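Long-range contact in nitroalkane oxidase (Podospora anserina, PDB 3MKH), which oxidises primary and secondary nitroalkanes to aldehydes or ketones with an FAD cofactor, consuming oxygen and releasing nitrite and hydrogen peroxide: residues A[201-213]-A[254-266]. Residues are numbered along the deposited sequence; the frame is centred on the assembly and turned at random.
Sequences DPENKVMIILVTR and NVLCPAGQGAKVA
I208 lays its side chain between C257 and the first turn of helix 262-298. Its CG1 stands anti to the carbonyl carbon (chi1 -57°), and the extended branch carries CD1 to 3.8 Å from CG1 of V265, while CG2 lies beside L256, 4.0 Å from its CD2. Branching at CB suits isoleucine to this buried place, one arm serving L256 and the longer one the helix; an alanine here would probably open a gap against V265 and take from L256 CD2 and C257 SG the contacts of CG2 and CD1. The backbone is held too: I208 N donates to C257 O, and I208 O takes the N-H groups of both L256 and C257. L256 and C257 together facing I208 make a classic beta bulge in the antiparallel pairing of strand 255-257 with strand 206-212, within the beta domain of the acyl-CoA dehydrogenase fold, before the chain turns into the long helix. V206 O accepts from G260 N (2.8 Å) and G262 N (3.1 Å), which arrive from opposite faces of its plane. G262 must be small, since a side chain would strike the backbone of V206 and M207; at G260, phi 97° and psi -9° would press one against the preceding carbonyl and N204 O, which calls for glycine. Toward solvent the fit is looser: E203 rests CG on CB of A263, 3.9 Å away, and water joins its OE2 to K264 N, with another water between E203 O and A263 N.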
# COMPACT_ATOMS: atom_id res chain seq x y z
N ASP A 201 20.92 2.02 -33.95
CA ASP A 201 20.70 1.57 -32.58
C ASP A 201 22.01 1.67 -31.77
O ASP A 201 22.99 1.03 -32.12
CB ASP A 201 20.21 0.11 -32.59
CG ASP A 201 19.80 -0.41 -31.22
OD1 ASP A 201 20.20 0.18 -30.18
OD2 ASP A 201 19.07 -1.43 -31.18
N PRO A 202 22.02 2.48 -30.70
CA PRO A 202 23.22 2.64 -29.87
C PRO A 202 23.76 1.30 -29.34
O PRO A 202 24.96 1.17 -29.03
CB PRO A 202 22.72 3.50 -28.70
CG PRO A 202 21.59 4.26 -29.25
CD PRO A 202 20.93 3.38 -30.29
N GLU A 203 22.88 0.32 -29.21
CA GLU A 203 23.27 -1.01 -28.77
C GLU A 203 24.39 -1.60 -29.63
O GLU A 203 25.21 -2.38 -29.14
CB GLU A 203 22.06 -1.95 -28.71
CG GLU A 203 22.43 -3.35 -28.25
CD GLU A 203 21.24 -4.15 -27.76
OE1 GLU A 203 20.13 -3.57 -27.62
OE2 GLU A 203 21.41 -5.36 -27.51
N ASN A 204 24.42 -1.23 -30.91
CA ASN A 204 25.42 -1.73 -31.86
C ASN A 204 26.87 -1.35 -31.53
O ASN A 204 27.80 -1.96 -32.06
CB ASN A 204 25.11 -1.22 -33.28
CG ASN A 204 23.81 -1.79 -33.85
OD1 ASN A 204 23.18 -2.68 -33.28
ND2 ASN A 204 23.41 -1.27 -35.01
N LYS A 205 27.07 -0.33 -30.70
CA LYS A 205 28.41 0.16 -30.36
C LYS A 205 28.92 -0.34 -29.00
O LYS A 205 30.08 -0.10 -28.62
CB LYS A 205 28.44 1.70 -30.36
CG LYS A 205 27.76 2.33 -31.55
CD LYS A 205 28.48 2.00 -32.84
CE LYS A 205 29.65 2.95 -33.09
NZ LYS A 205 30.30 2.65 -34.42
N VAL A 206 28.06 -1.03 -28.26
CA VAL A 206 28.42 -1.40 -26.88
C VAL A 206 29.35 -2.61 -26.81
O VAL A 206 29.11 -3.64 -27.47
CB VAL A 206 27.18 -1.61 -26.01
CG1 VAL A 206 27.59 -2.00 -24.58
CG2 VAL A 206 26.37 -0.33 -25.99
N MET A 207 30.41 -2.46 -26.02
CA MET A 207 31.43 -3.48 -25.84
C MET A 207 31.65 -3.77 -24.36
O MET A 207 31.28 -2.98 -23.51
CB MET A 207 32.78 -3.01 -26.39
CG MET A 207 32.79 -2.46 -27.79
SD MET A 207 34.42 -1.77 -28.19
CE MET A 207 35.44 -3.24 -28.17
N ILE A 208 32.30 -4.89 -24.07
CA ILE A 208 32.91 -5.10 -22.76
C ILE A 208 34.39 -5.37 -22.96
O ILE A 208 34.78 -6.26 -23.75
CB ILE A 208 32.25 -6.25 -21.98
CG1 ILE A 208 30.75 -6.01 -21.82
CG2 ILE A 208 32.94 -6.44 -20.61
CD1 ILE A 208 30.02 -7.12 -21.08
N ILE A 209 35.23 -4.60 -22.29
CA ILE A 209 36.69 -4.77 -22.41
C ILE A 209 37.27 -5.00 -21.03
O ILE A 209 36.95 -4.26 -20.10
CB ILE A 209 37.36 -3.53 -23.04
CG1 ILE A 209 36.66 -3.18 -24.36
CG2 ILE A 209 38.85 -3.76 -23.26
CD1 ILE A 209 37.34 -2.07 -25.13
N LEU A 210 38.10 -6.03 -20.90
CA LEU A 210 38.79 -6.30 -19.66
C LEU A 210 39.88 -5.27 -19.40
O LEU A 210 40.54 -4.80 -20.32
CB LEU A 210 39.39 -7.71 -19.66
CG LEU A 210 38.40 -8.86 -19.90
CD1 LEU A 210 39.09 -10.24 -19.81
CD2 LEU A 210 37.20 -8.74 -18.94
N VAL A 211 40.03 -4.90 -18.13
CA VAL A 211 41.14 -4.07 -17.67
C VAL A 211 41.69 -4.67 -16.37
O VAL A 211 40.98 -4.75 -15.36
CB VAL A 211 40.70 -2.61 -17.41
CG1 VAL A 211 41.87 -1.79 -16.83
CG2 VAL A 211 40.19 -1.97 -18.69
N THR A 212 42.95 -5.07 -16.40
CA THR A 212 43.57 -5.68 -15.23
C THR A 212 44.44 -4.66 -14.52
O THR A 212 44.80 -3.63 -15.09
CB THR A 212 44.46 -6.90 -15.61
OG1 THR A 212 45.61 -6.45 -16.35
CG2 THR A 212 43.68 -7.89 -16.45
N ARG A 213 44.77 -4.94 -13.26
CA ARG A 213 45.70 -4.07 -12.55
C ARG A 213 47.05 -4.00 -13.29
O ARG A 213 47.66 -2.94 -13.36
CB ARG A 213 45.89 -4.54 -11.10
CG ARG A 213 46.95 -3.77 -10.33
CD ARG A 213 46.75 -2.24 -10.37
NE ARG A 213 47.69 -1.62 -9.43
CZ ARG A 213 47.44 -1.45 -8.13
NH1 ARG A 213 46.26 -1.80 -7.63
NH2 ARG A 213 48.37 -0.93 -7.34
N ASN A 254 42.17 -8.37 -24.79
CA ASN A 254 41.38 -7.86 -23.66
C ASN A 254 39.91 -7.66 -23.99
O ASN A 254 39.08 -7.50 -23.08
CB ASN A 254 41.96 -6.54 -23.12
CG ASN A 254 43.09 -6.75 -22.12
OD1 ASN A 254 43.09 -6.16 -21.03
ND2 ASN A 254 44.07 -7.54 -22.50
N VAL A 255 39.57 -7.61 -25.27
CA VAL A 255 38.17 -7.44 -25.65
C VAL A 255 37.38 -8.71 -25.35
O VAL A 255 37.71 -9.79 -25.85
CB VAL A 255 38.01 -7.08 -27.14
CG1 VAL A 255 36.53 -7.02 -27.49
CG2 VAL A 255 38.70 -5.76 -27.46
N LEU A 256 36.36 -8.58 -24.50
CA LEU A 256 35.51 -9.72 -24.14
C LEU A 256 34.29 -9.78 -25.03
O LEU A 256 33.96 -10.84 -25.56
CB LEU A 256 35.08 -9.65 -22.67
CG LEU A 256 34.12 -10.75 -22.20
CD1 LEU A 256 34.82 -12.11 -22.15
CD2 LEU A 256 33.49 -10.43 -20.81
N CYS A 257 33.61 -8.66 -25.18
CA CYS A 257 32.50 -8.56 -26.13
C CYS A 257 32.77 -7.44 -27.10
O CYS A 257 32.86 -6.28 -26.71
CB CYS A 257 31.18 -8.28 -25.41
SG CYS A 257 30.82 -9.47 -24.10
N PRO A 258 32.90 -7.80 -28.39
CA PRO A 258 33.11 -6.82 -29.45
C PRO A 258 31.89 -5.92 -29.58
O PRO A 258 30.79 -6.28 -29.14
CB PRO A 258 33.26 -7.68 -30.72
CG PRO A 258 33.57 -9.07 -30.21
CD PRO A 258 32.84 -9.18 -28.91
N ALA A 259 32.07 -4.77 -30.22
CA ALA A 259 30.99 -3.81 -30.36
C ALA A 259 29.71 -4.46 -30.87
O ALA A 259 29.71 -5.16 -31.89
CB ALA A 259 31.42 -2.65 -31.25
N GLY A 260 28.61 -4.22 -30.17
CA GLY A 260 27.34 -4.78 -30.57
C GLY A 260 26.97 -6.06 -29.85
O GLY A 260 25.85 -6.55 -29.97
N GLN A 261 27.91 -6.62 -29.10
CA GLN A 261 27.62 -7.82 -28.31
C GLN A 261 27.63 -7.54 -26.81
O GLN A 261 27.15 -8.35 -26.02
CB GLN A 261 28.60 -8.94 -28.65
CG GLN A 261 28.37 -9.55 -30.05
CD GLN A 261 29.52 -10.41 -30.51
OE1 GLN A 261 30.08 -11.20 -29.75
NE2 GLN A 261 29.91 -10.26 -31.78
N GLY A 262 28.18 -6.39 -26.41
CA GLY A 262 28.37 -6.07 -25.00
C GLY A 262 27.11 -5.93 -24.17
O GLY A 262 27.03 -6.43 -23.05
N ALA A 263 26.11 -5.24 -24.71
CA ALA A 263 24.89 -4.98 -23.94
C ALA A 263 24.16 -6.27 -23.53
O ALA A 263 23.72 -6.40 -22.39
CB ALA A 263 23.96 -4.04 -24.72
N LYS A 264 24.05 -7.22 -24.46
CA LYS A 264 23.37 -8.48 -24.19
C LYS A 264 24.07 -9.29 -23.08
O LYS A 264 23.43 -9.93 -22.26
CB LYS A 264 23.26 -9.32 -25.46
CG LYS A 264 22.93 -10.80 -25.23
CD LYS A 264 23.31 -11.67 -26.44
CE LYS A 264 22.68 -13.06 -26.36
NZ LYS A 264 23.19 -14.00 -27.41
N VAL A 265 25.40 -9.26 -23.06
CA VAL A 265 26.13 -9.96 -22.02
C VAL A 265 25.98 -9.23 -20.68
O VAL A 265 25.78 -9.87 -19.64
CB VAL A 265 27.62 -10.16 -22.40
CG1 VAL A 265 28.44 -10.60 -21.18
CG2 VAL A 265 27.76 -11.17 -23.54
N ALA A 266 26.05 -7.90 -20.68
CA ALA A 266 25.90 -7.15 -19.42
C ALA A 266 24.53 -7.41 -18.79
O ALA A 266 24.41 -7.68 -17.59
CB ALA A 266 26.11 -5.67 -19.64
O HOH W 1 25.76 -4.41 -27.49
O HOH W 2 23.96 -6.60 -27.30